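Local coordinates for protein EmGH1 (Erythrobacter marinus, PDB 5Z87) that probably cleaves beta-linked glucose from oligosaccharides as a family 3 glycoside hydrolase, at residues P442-V447 with V529-G534; L438-N443 with E478-C483; A577-G582 with P595-A600; C483-G488 with E556-Q561; V458-L463 with G604-H609. All blocks are in the same frame, centred on the assembly; numbering follows the deposited sequence.

Contact 1. Residues P442-V447 with V529-G534; sequences PNAASV and VMCLGG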
# COMPACT_ATOMS: atom_id res chain seq x y z
N PRO A 442 26.60 -8.99 -16.14
CA PRO A 442 26.88 -7.57 -15.87
C PRO A 442 27.57 -7.33 -14.53
O PRO A 442 28.25 -6.31 -14.38
CB PRO A 442 25.50 -6.92 -15.92
CG PRO A 442 24.54 -8.04 -15.61
CD PRO A 442 25.16 -9.27 -16.23
N ASN A 443 27.46 -8.24 -13.57
CA ASN A 443 28.08 -8.04 -12.26
C ASN A 443 29.24 -8.98 -11.99
O ASN A 443 29.53 -9.29 -10.84
CB ASN A 443 27.02 -8.15 -11.16
CG ASN A 443 26.01 -7.04 -11.24
OD1 ASN A 443 26.26 -6.01 -11.88
ND2 ASN A 443 24.84 -7.25 -10.62
N ALA A 444 29.93 -9.44 -13.04
CA ALA A 444 31.04 -10.36 -12.84
C ALA A 444 32.36 -9.62 -12.63
O ALA A 444 33.06 -9.87 -11.64
CB ALA A 444 31.17 -11.32 -14.03
N ALA A 445 32.70 -8.71 -13.54
CA ALA A 445 34.00 -8.06 -13.56
C ALA A 445 34.06 -6.80 -12.72
O ALA A 445 35.16 -6.36 -12.35
CB ALA A 445 34.38 -7.72 -15.01
N SER A 446 32.92 -6.22 -12.42
CA SER A 446 32.79 -5.02 -11.60
C SER A 446 32.62 -5.38 -10.12
O SER A 446 32.05 -6.41 -9.77
CB SER A 446 31.59 -4.20 -12.10
OG SER A 446 30.53 -5.04 -12.57
N VAL A 447 33.16 -4.51 -9.26
CA VAL A 447 32.90 -4.60 -7.83
C VAL A 447 31.59 -3.88 -7.53
O VAL A 447 31.32 -2.80 -8.08
CB VAL A 447 34.07 -3.99 -7.03
CG1 VAL A 447 33.81 -4.07 -5.54
CG2 VAL A 447 35.38 -4.69 -7.37
N VAL A 529 29.16 -19.69 -14.74
CA VAL A 529 28.75 -19.00 -13.52
C VAL A 529 28.22 -17.64 -13.92
O VAL A 529 28.99 -16.77 -14.35
CB VAL A 529 29.90 -18.86 -12.51
CG1 VAL A 529 29.47 -17.96 -11.38
CG2 VAL A 529 30.33 -20.21 -11.98
N MET A 530 26.91 -17.44 -13.78
CA MET A 530 26.25 -16.21 -14.19
C MET A 530 26.13 -15.25 -13.01
O MET A 530 25.60 -15.62 -11.95
CB MET A 530 24.87 -16.51 -14.77
CG MET A 530 24.87 -17.74 -15.68
SD MET A 530 23.35 -17.95 -16.60
CE MET A 530 22.24 -18.54 -15.31
N CYS A 531 26.64 -14.03 -13.19
CA CYS A 531 26.64 -12.98 -12.17
C CYS A 531 25.64 -11.91 -12.61
O CYS A 531 25.93 -11.10 -13.51
CB CYS A 531 28.04 -12.40 -11.99
SG CYS A 531 29.23 -13.65 -11.48
N LEU A 532 24.46 -11.92 -11.99
CA LEU A 532 23.33 -11.11 -12.42
C LEU A 532 22.74 -10.36 -11.22
O LEU A 532 23.16 -10.54 -10.07
CB LEU A 532 22.26 -12.00 -13.08
CG LEU A 532 22.72 -13.12 -14.01
CD1 LEU A 532 21.62 -14.13 -14.21
CD2 LEU A 532 23.14 -12.55 -15.34
N GLY A 533 21.75 -9.52 -11.50
CA GLY A 533 20.99 -8.87 -10.44
C GLY A 533 20.62 -7.45 -10.78
O GLY A 533 19.83 -7.20 -11.71
N GLY A 534 21.17 -6.50 -10.03
CA GLY A 534 20.97 -5.09 -10.28
C GLY A 534 22.23 -4.38 -9.85
O GLY A 534 23.19 -5.01 -9.40
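The side-chain amide of Asn443 reaches to the residue just after strand 529-533, where its ND2 lies 3.0 Å from the carbonyl O of Gly534. This hydrogen bond is bent, 140° at the hydrogen, and the nitrogen sits above the carbonyl plane. With CG beside the backbone N (chi1 -66°), the amide swings past the backbone of Leu532 and Gly533 to find its acceptor. The same residue grips the strand a second time through its backbone: Asn443 N donates to Cys531 O over 3.2 Å, a straighter bond. That carbonyl oxygen is also touched by Pro442, whose CD comes within 3.4 Å of Cys531 O. The same CD also meets Leu532 CD2 at 4.0 Å, the two side chains set obliquely. One residue beyond the asparagine, Ala444 CB packs against Cys531 CB at 3.9 Å. At the backbone angles of Gly533 a side chain would press on the preceding carbonyl, and its N bonds to Gln561 OE1. Every touching residue is buried. The loop after strand 436-440 thus packs on the end of the neighbouring strand 527-533, in the mixed sheet of the alpha/beta sandwich domain known for family 3 glycoside hydrolases.

Contact 2. Residues L438-N443 with E478-C483; sequences LVVGPN and EYAQGC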
# COMPACT_ATOMS: atom_id res chain seq x y z
N LEU A 438 33.42 -20.45 -17.47
CA LEU A 438 33.04 -19.13 -17.97
C LEU A 438 32.38 -18.34 -16.85
O LEU A 438 31.38 -18.78 -16.27
CB LEU A 438 32.07 -19.26 -19.14
CG LEU A 438 31.40 -17.95 -19.57
CD1 LEU A 438 32.40 -16.99 -20.19
CD2 LEU A 438 30.24 -18.20 -20.51
N VAL A 439 32.94 -17.17 -16.53
CA VAL A 439 32.34 -16.22 -15.60
C VAL A 439 31.76 -15.09 -16.42
O VAL A 439 32.50 -14.37 -17.11
CB VAL A 439 33.38 -15.71 -14.58
CG1 VAL A 439 32.74 -14.72 -13.61
CG2 VAL A 439 33.99 -16.87 -13.82
N VAL A 440 30.44 -14.92 -16.37
CA VAL A 440 29.71 -14.08 -17.32
C VAL A 440 28.60 -13.32 -16.61
O VAL A 440 27.96 -13.83 -15.68
CB VAL A 440 29.14 -14.93 -18.47
CG1 VAL A 440 28.46 -16.15 -17.90
CG2 VAL A 440 28.16 -14.13 -19.32
N GLY A 441 28.35 -12.09 -17.07
CA GLY A 441 27.24 -11.29 -16.58
C GLY A 441 27.61 -9.86 -16.24
O GLY A 441 28.78 -9.52 -16.04
N PRO A 442 26.60 -8.99 -16.14
CA PRO A 442 26.88 -7.57 -15.87
C PRO A 442 27.57 -7.33 -14.53
O PRO A 442 28.25 -6.31 -14.38
CB PRO A 442 25.50 -6.92 -15.92
CG PRO A 442 24.54 -8.04 -15.61
CD PRO A 442 25.16 -9.27 -16.23
N ASN A 443 27.46 -8.24 -13.57
CA ASN A 443 28.08 -8.04 -12.26
C ASN A 443 29.24 -8.98 -11.99
O ASN A 443 29.53 -9.29 -10.84
CB ASN A 443 27.02 -8.15 -11.16
CG ASN A 443 26.01 -7.04 -11.24
OD1 ASN A 443 26.26 -6.01 -11.88
ND2 ASN A 443 24.84 -7.25 -10.62
N GLU A 478 37.49 -18.16 -18.21
CA GLU A 478 37.27 -17.12 -19.19
C GLU A 478 36.13 -16.22 -18.74
O GLU A 478 35.30 -16.61 -17.91
CB GLU A 478 36.97 -17.68 -20.59
CG GLU A 478 37.28 -16.68 -21.70
CD GLU A 478 37.51 -17.33 -23.04
OE1 GLU A 478 37.98 -18.49 -23.07
OE2 GLU A 478 37.21 -16.68 -24.07
N TYR A 479 36.11 -15.01 -19.28
CA TYR A 479 35.15 -14.00 -18.88
C TYR A 479 34.45 -13.46 -20.11
O TYR A 479 35.09 -13.23 -21.14
CB TYR A 479 35.82 -12.83 -18.12
CG TYR A 479 35.00 -11.55 -18.14
CD1 TYR A 479 33.86 -11.42 -17.37
CD2 TYR A 479 35.38 -10.48 -18.94
CE1 TYR A 479 33.11 -10.25 -17.39
CE2 TYR A 479 34.64 -9.31 -18.97
CZ TYR A 479 33.50 -9.20 -18.19
OH TYR A 479 32.77 -8.03 -18.21
N ALA A 480 33.15 -13.28 -20.00
CA ALA A 480 32.35 -12.59 -21.00
C ALA A 480 31.44 -11.59 -20.30
O ALA A 480 30.94 -11.86 -19.20
CB ALA A 480 31.53 -13.58 -21.84
N GLN A 481 31.23 -10.44 -20.93
CA GLN A 481 30.30 -9.45 -20.40
C GLN A 481 28.89 -10.04 -20.24
O GLN A 481 28.25 -9.88 -19.20
CB GLN A 481 30.28 -8.22 -21.32
CG GLN A 481 29.32 -7.12 -20.91
CD GLN A 481 29.73 -6.43 -19.61
OE1 GLN A 481 30.89 -6.47 -19.20
NE2 GLN A 481 28.75 -5.81 -18.96
N GLY A 482 28.41 -10.76 -21.26
CA GLY A 482 27.08 -11.33 -21.23
C GLY A 482 26.03 -10.31 -21.64
O GLY A 482 25.47 -10.41 -22.73
N CYS A 483 25.78 -9.34 -20.77
CA CYS A 483 24.96 -8.17 -21.09
C CYS A 483 25.28 -7.07 -20.09
O CYS A 483 25.91 -7.31 -19.05
CB CYS A 483 23.46 -8.50 -21.06
SG CYS A 483 22.81 -8.85 -19.39
O HOH W 1 31.07 -7.97 -15.85
O HOH W 2 28.64 -4.72 -16.34
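Leu438 turns its CG away from its own backbone N (chi1 169°) and then bends at chi2 (69°), which lays CD1 against Ala480 CB at 3.9 Å. Val440, on the same face of the sheet, sends CG2 to the CA of Gly482 at 3.6 Å. The two strands are the parallel pair of a beta-alpha-beta unit, joined through helix 462-473, with segment axes 25° apart. Leu438 pairs with Glu478, Val439 with Tyr479 and Val440 with Ala480. Val439 is the residue held from both its polar atoms: its N donates to Glu478 O over 2.8 Å, and its O accepts from Ala480 N at 3.2 Å. The Tyr479 ring comes down obliquely beside that same carbonyl. Past the strand ends the pairing frays, and Gly441 N shares itself between weak bonds to Ala480 O and Gln481 O. Gly482 must remain without a side chain, since a CB would run into Val440 CG2. Water then takes over. One molecule donates to Gly441 O and also bonds to Tyr479 OH, while a second accepts from Gln481 NE2 at 2.8 Å and probably donates to Pro442 O. The other end of that amide, Gln481 OE1, accepts from Gly491 N. Glu478 points its carboxylate away to a salt bridge with Lys436. At the far end Pro442 meets Cys483, its CB 3.2 Å from Cys483 O and its CD 4.0 Å from Cys483 SG.

Contact 3. Residues A577-G582 with P595-A600; sequences AVLIHG and PAILDA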
# COMPACT_ATOMS: atom_id res chain seq x y z
N ALA A 577 23.94 -19.55 -10.83
CA ALA A 577 23.78 -18.11 -10.84
C ALA A 577 24.12 -17.54 -9.46
O ALA A 577 23.79 -18.14 -8.43
CB ALA A 577 22.35 -17.71 -11.27
N VAL A 578 24.80 -16.39 -9.48
CA VAL A 578 25.11 -15.59 -8.29
C VAL A 578 24.41 -14.24 -8.44
O VAL A 578 24.65 -13.52 -9.42
CB VAL A 578 26.63 -15.40 -8.11
CG1 VAL A 578 26.92 -14.73 -6.76
CG2 VAL A 578 27.34 -16.73 -8.20
N LEU A 579 23.56 -13.89 -7.48
CA LEU A 579 22.82 -12.63 -7.55
C LEU A 579 23.55 -11.54 -6.76
O LEU A 579 23.85 -11.72 -5.57
CB LEU A 579 21.39 -12.80 -7.03
CG LEU A 579 20.48 -13.72 -7.85
CD1 LEU A 579 19.19 -13.97 -7.11
CD2 LEU A 579 20.18 -13.11 -9.18
N ILE A 580 23.81 -10.42 -7.42
CA ILE A 580 24.47 -9.26 -6.84
C ILE A 580 23.58 -8.07 -7.15
O ILE A 580 23.26 -7.83 -8.32
CB ILE A 580 25.89 -9.07 -7.41
CG1 ILE A 580 26.75 -10.30 -7.06
CG2 ILE A 580 26.54 -7.78 -6.88
CD1 ILE A 580 28.05 -10.40 -7.86
N HIS A 581 23.18 -7.34 -6.11
CA HIS A 581 22.05 -6.41 -6.21
C HIS A 581 21.81 -5.70 -4.87
O HIS A 581 22.25 -6.17 -3.81
CB HIS A 581 20.77 -7.14 -6.61
CG HIS A 581 20.41 -8.26 -5.67
ND1 HIS A 581 19.33 -8.20 -4.81
CD2 HIS A 581 20.99 -9.46 -5.46
CE1 HIS A 581 19.26 -9.32 -4.12
NE2 HIS A 581 20.26 -10.10 -4.48
N GLY A 582 21.08 -4.59 -4.93
CA GLY A 582 20.66 -3.87 -3.73
C GLY A 582 19.34 -4.34 -3.12
O GLY A 582 19.34 -5.05 -2.11
N PRO A 595 19.07 -24.15 -11.78
CA PRO A 595 18.88 -25.01 -10.60
C PRO A 595 19.57 -24.53 -9.34
O PRO A 595 19.14 -24.91 -8.24
CB PRO A 595 19.44 -26.37 -11.05
CG PRO A 595 20.40 -26.03 -12.15
CD PRO A 595 19.79 -24.84 -12.87
N ALA A 596 20.65 -23.76 -9.43
CA ALA A 596 21.43 -23.35 -8.26
C ALA A 596 21.62 -21.85 -8.29
O ALA A 596 22.13 -21.30 -9.27
CB ALA A 596 22.79 -24.06 -8.22
N ILE A 597 21.19 -21.18 -7.22
CA ILE A 597 21.25 -19.72 -7.14
C ILE A 597 21.81 -19.32 -5.79
O ILE A 597 21.30 -19.76 -4.75
CB ILE A 597 19.87 -19.07 -7.36
CG1 ILE A 597 19.26 -19.54 -8.68
CG2 ILE A 597 20.00 -17.55 -7.36
CD1 ILE A 597 17.85 -19.09 -8.89
N LEU A 598 22.86 -18.51 -5.80
CA LEU A 598 23.37 -17.84 -4.62
C LEU A 598 22.84 -16.41 -4.63
O LEU A 598 22.79 -15.76 -5.68
CB LEU A 598 24.90 -17.81 -4.62
CG LEU A 598 25.61 -19.15 -4.43
CD1 LEU A 598 27.11 -18.95 -4.36
CD2 LEU A 598 25.10 -19.80 -3.16
N ASP A 599 22.43 -15.92 -3.46
CA ASP A 599 22.01 -14.53 -3.33
C ASP A 599 23.03 -13.81 -2.45
O ASP A 599 23.11 -14.07 -1.25
CB ASP A 599 20.60 -14.40 -2.76
CG ASP A 599 19.96 -13.07 -3.10
OD1 ASP A 599 20.70 -12.07 -3.34
OD2 ASP A 599 18.70 -13.01 -3.16
N ALA A 600 23.82 -12.93 -3.06
CA ALA A 600 24.90 -12.28 -2.35
C ALA A 600 24.59 -10.84 -1.98
O ALA A 600 25.38 -10.21 -1.26
CB ALA A 600 26.19 -12.32 -3.19
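His581 and Asp599 meet with an NE2 to OD1 distance of 2.3 Å, shorter than a hydrogen bond should be, so the exact length is doubtful even though the pairing itself is plain. The carboxylate oxygen approaches the ring at its edge, near the ring plane, and the two flat groups are turned 40° apart. His581 holds its ring between its backbone N and carbonyl carbon (chi1 57°), which turns NE2 toward Asp599 on the neighbouring strand. Its ND1 is bonded to Arg583 O, and both ring nitrogens thus have partners. Behind this pair runs regular parallel pairing between the two strands of a beta-alpha-beta unit, 574-580 and 596-601, joined through helix 588-593. Leu579 is gripped from both its backbone polar atoms: its N donates to Leu598 O over 2.7 Å, and its O accepts from Ala600 N over 2.8 Å. Ala577 does likewise two residues earlier, with Ala596 O and Leu598 N. On the face shared with Ala577 and Asp599, Leu579 CD1 touches Ile597 CG2 at 3.7 Å, the side chains crossing obliquely, and both also touch Leu590 of the crossover helix. Replacing Leu579 by an alanine would probably open a gap beside Ile597 and Leu590, leaving Ile597 CG2 without its apolar neighbour. On the other face, Val578 CG1 rests on Leu598 CB at 4.3 Å and also approaches Ala600 CB, two residues further along the strand.

Contact 4. Residues C483-G488 with E556-Q561; sequences CAITAG and ELIGEQ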
# COMPACT_ATOMS: atom_id res chain seq x y z
N CYS A 483 25.78 -9.34 -20.77
CA CYS A 483 24.96 -8.17 -21.09
C CYS A 483 25.28 -7.07 -20.09
O CYS A 483 25.91 -7.31 -19.05
CB CYS A 483 23.46 -8.50 -21.06
SG CYS A 483 22.81 -8.85 -19.39
N ALA A 484 24.85 -5.86 -20.42
CA ALA A 484 24.97 -4.71 -19.54
C ALA A 484 23.61 -4.38 -18.95
O ALA A 484 22.57 -4.56 -19.60
CB ALA A 484 25.52 -3.49 -20.30
N ILE A 485 23.61 -3.90 -17.70
CA ILE A 485 22.40 -3.40 -17.06
C ILE A 485 22.25 -1.93 -17.41
O ILE A 485 21.24 -1.50 -18.00
CB ILE A 485 22.46 -3.61 -15.53
CG1 ILE A 485 22.39 -5.11 -15.21
CG2 ILE A 485 21.36 -2.83 -14.83
CD1 ILE A 485 22.69 -5.45 -13.76
N THR A 486 23.26 -1.14 -17.08
CA THR A 486 23.29 0.27 -17.40
C THR A 486 24.37 0.55 -18.44
O THR A 486 25.41 -0.11 -18.45
CB THR A 486 23.52 1.10 -16.14
OG1 THR A 486 24.43 0.40 -15.28
CG2 THR A 486 22.20 1.27 -15.40
N ALA A 487 24.10 1.50 -19.33
CA ALA A 487 25.02 1.78 -20.41
C ALA A 487 26.27 2.47 -19.89
O ALA A 487 26.20 3.34 -19.01
CB ALA A 487 24.35 2.62 -21.49
N GLY A 488 27.42 2.07 -20.41
CA GLY A 488 28.69 2.55 -19.93
C GLY A 488 29.21 1.86 -18.69
O GLY A 488 30.31 2.19 -18.23
N GLU A 556 11.48 -8.09 -11.18
CA GLU A 556 12.29 -9.00 -11.97
C GLU A 556 13.67 -8.40 -12.23
O GLU A 556 13.90 -7.19 -12.11
CB GLU A 556 11.63 -9.29 -13.31
CG GLU A 556 10.93 -10.62 -13.39
CD GLU A 556 11.87 -11.79 -13.49
OE1 GLU A 556 13.12 -11.60 -13.40
OE2 GLU A 556 11.36 -12.90 -13.68
N LEU A 557 14.60 -9.28 -12.61
CA LEU A 557 15.87 -8.83 -13.19
C LEU A 557 15.62 -7.88 -14.34
O LEU A 557 14.84 -8.17 -15.25
CB LEU A 557 16.67 -10.03 -13.69
CG LEU A 557 16.95 -11.06 -12.61
CD1 LEU A 557 17.82 -12.16 -13.20
CD2 LEU A 557 17.63 -10.37 -11.44
N ILE A 558 16.26 -6.74 -14.28
CA ILE A 558 15.99 -5.69 -15.26
C ILE A 558 16.66 -6.04 -16.58
O ILE A 558 17.71 -6.69 -16.63
CB ILE A 558 16.45 -4.32 -14.72
CG1 ILE A 558 15.91 -3.20 -15.59
CG2 ILE A 558 17.97 -4.24 -14.64
CD1 ILE A 558 15.98 -1.86 -14.90
N GLY A 559 16.00 -5.64 -17.67
CA GLY A 559 16.65 -5.64 -18.98
C GLY A 559 16.74 -7.02 -19.60
O GLY A 559 15.76 -7.79 -19.63
N GLU A 560 17.93 -7.35 -20.12
CA GLU A 560 18.14 -8.54 -20.93
C GLU A 560 18.79 -9.66 -20.16
O GLU A 560 19.24 -10.64 -20.77
CB GLU A 560 18.99 -8.21 -22.16
CG GLU A 560 18.21 -7.51 -23.25
CD GLU A 560 17.81 -6.11 -22.85
OE1 GLU A 560 18.70 -5.32 -22.48
OE2 GLU A 560 16.60 -5.82 -22.87
N GLN A 561 18.87 -9.56 -18.84
CA GLN A 561 19.59 -10.56 -18.06
C GLN A 561 18.90 -11.92 -18.12
O GLN A 561 19.57 -12.96 -18.11
CB GLN A 561 19.72 -10.11 -16.61
CG GLN A 561 20.61 -8.89 -16.38
CD GLN A 561 20.61 -8.52 -14.91
OE1 GLN A 561 21.35 -9.10 -14.11
NE2 GLN A 561 19.74 -7.59 -14.53
O HOH W 3 20.06 -6.05 -18.94
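Cys483 begins the contact by pressing its SG onto the stem of Gln561, 3.7 Å from CG, at the start of helix 561-569. Ala484 follows with its backbone: its N is bonded to Asn511 OD1, while its O accepts from a water at 3.0 Å. That water in turn accepts from Glu560 N over 2.8 Å, so it bridges the two loops next to the helix start. Ile485 divides its side chain between two partners. Its CG2 meets Ile558 CG2 at 3.7 Å, the two side chains crossing at about a right angle, while CG1, set opposite the carbonyl carbon (chi1 -68°), and CD1 cross the Gln561 amide obliquely, both 3.7 Å from NE2. The amide is fixed at both ends, NE2 bonding almost straight (165°) to Ile558 O on a lone pair, within the type II' turn 558-561, and OE1 to Gly533 N. A leucine in place of Gln561 would probably leave Gly533 N without its acceptor and Ile558 O with just a weak water bond. Thr486 and Ile558 also pack on Phe653 of the second subunit. No direct hydrogen bond crosses the contact, which implies that the loops are held by apolar touches and one water, the Gln561 amide being satisfied by Ile558 O and Gly533 N.

Contact 5. Residues V458-L463 with G604-H609; sequences VGVSAL and GEQGGH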
# COMPACT_ATOMS: atom_id res chain seq x y z
N VAL A 458 36.36 -0.17 -4.45
CA VAL A 458 37.60 -0.92 -4.32
C VAL A 458 37.26 -2.25 -3.67
O VAL A 458 36.78 -2.28 -2.53
CB VAL A 458 38.64 -0.16 -3.47
CG1 VAL A 458 39.91 -0.98 -3.29
CG2 VAL A 458 38.96 1.20 -4.09
N GLY A 459 37.53 -3.35 -4.37
CA GLY A 459 37.28 -4.65 -3.78
C GLY A 459 37.53 -5.76 -4.77
O GLY A 459 38.06 -5.55 -5.86
N VAL A 460 37.13 -6.97 -4.36
CA VAL A 460 37.39 -8.18 -5.13
C VAL A 460 36.09 -8.60 -5.82
O VAL A 460 35.17 -9.10 -5.17
CB VAL A 460 37.93 -9.31 -4.25
CG1 VAL A 460 38.05 -10.58 -5.04
CG2 VAL A 460 39.28 -8.92 -3.66
N SER A 461 36.03 -8.42 -7.14
CA SER A 461 34.84 -8.79 -7.90
C SER A 461 34.68 -10.31 -7.92
O SER A 461 35.57 -11.08 -7.54
CB SER A 461 34.93 -8.27 -9.33
OG SER A 461 35.91 -8.99 -10.07
N ALA A 462 33.50 -10.75 -8.38
CA ALA A 462 33.26 -12.18 -8.53
C ALA A 462 34.27 -12.81 -9.48
O ALA A 462 34.86 -13.86 -9.18
CB ALA A 462 31.82 -12.42 -9.03
N LEU A 463 34.52 -12.16 -10.63
CA LEU A 463 35.52 -12.64 -11.58
C LEU A 463 36.89 -12.80 -10.93
O LEU A 463 37.49 -13.88 -10.95
CB LEU A 463 35.61 -11.68 -12.77
CG LEU A 463 36.71 -12.00 -13.78
CD1 LEU A 463 36.34 -13.29 -14.55
CD2 LEU A 463 36.95 -10.84 -14.74
N GLY A 604 30.31 -6.89 -0.20
CA GLY A 604 31.43 -6.19 0.39
C GLY A 604 32.70 -6.35 -0.42
O GLY A 604 32.72 -6.93 -1.50
N GLU A 605 33.81 -5.83 0.13
CA GLU A 605 35.01 -5.69 -0.69
C GLU A 605 35.79 -7.00 -0.82
O GLU A 605 36.56 -7.15 -1.77
CB GLU A 605 35.90 -4.58 -0.13
CG GLU A 605 36.42 -4.83 1.27
CD GLU A 605 37.63 -3.97 1.58
OE1 GLU A 605 37.48 -2.73 1.72
OE2 GLU A 605 38.74 -4.54 1.66
N GLN A 606 35.58 -7.94 0.08
CA GLN A 606 36.14 -9.28 -0.04
C GLN A 606 35.13 -10.27 -0.63
O GLN A 606 35.34 -11.49 -0.55
CB GLN A 606 36.63 -9.77 1.33
CG GLN A 606 37.80 -8.95 1.88
CD GLN A 606 38.97 -8.83 0.90
OE1 GLN A 606 39.49 -9.84 0.42
NE2 GLN A 606 39.38 -7.59 0.59
N GLY A 607 34.05 -9.78 -1.25
CA GLY A 607 32.96 -10.66 -1.62
C GLY A 607 33.34 -11.70 -2.67
O GLY A 607 32.90 -12.85 -2.60
N GLY A 608 34.16 -11.31 -3.64
CA GLY A 608 34.56 -12.23 -4.68
C GLY A 608 35.21 -13.49 -4.14
O GLY A 608 34.99 -14.59 -4.67
N HIS A 609 36.01 -13.36 -3.08
CA HIS A 609 36.63 -14.54 -2.47
C HIS A 609 35.59 -15.39 -1.74
O HIS A 609 35.65 -16.62 -1.80
CB HIS A 609 37.74 -14.12 -1.50
CG HIS A 609 38.89 -13.41 -2.16
ND1 HIS A 609 39.59 -13.95 -3.22
CD2 HIS A 609 39.48 -12.22 -1.88
CE1 HIS A 609 40.54 -13.11 -3.59
NE2 HIS A 609 40.50 -12.06 -2.79
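Val460 is bonded at both ends of its backbone: its N donates to Glu605 O over 2.7 Å, and its O accepts from Gly608 N over 2.9 Å. The second bond is the more bent, 133° at the hydrogen, and it serves an N-H in the first turn of helix 607-615. Ser461 O takes a softer contact from Gly608 CA at 3.2 Å. A side chain at Gly608 would collide with both of these oxygens, and one at Gly459 would meet Glu605 CA. The contact thus joins two helix N-termini of the alpha/beta sandwich domain. Ser461 is the N-cap of helix 462-473, its OG bonded to Glu464 N, while Gln606 is the N-cap of the other helix, within a type I turn in which Gly607 N bonds to Gly604 O. Glu605 turns its carboxylate to partners outside the two segments: OE1 accepts from Gln142 N of the N-terminal TIM-barrel domain, and OE2 makes a salt bridge to Arg401, with a weak bond from Gln606 NE2. With CG1 opposite the backbone N (chi1 175°), Val460 makes a CH-pi contact: CG1 lies over the His609 ring face, 3.7 Å from its centroid, while Val460 CG2 comes 3.5 Å from His609 NE2.

In the fold
Reading from the N terminus, the chain first closes a short loop at contact 2, where strand 476-480 returns beside strand 436-440. Contact 1 starts from the same stretch but closes later, bringing in strand 527-533; it crosses both contact 4 and contact 5. Contact 5 opens within the crossover, crosses contact 2 as well, and closes only after strand 596-601, so that contacts 4 and 3 are nested inside its loop. Contact 4 takes up at Cys483, where contact 2 ends, and ties two loops beyond the sheet. Contact 3 follows in series. Contacts 1, 2 and 3 all reach one mixed sheet, and contact 5 joins the N-termini of helices 462-473 and 607-615.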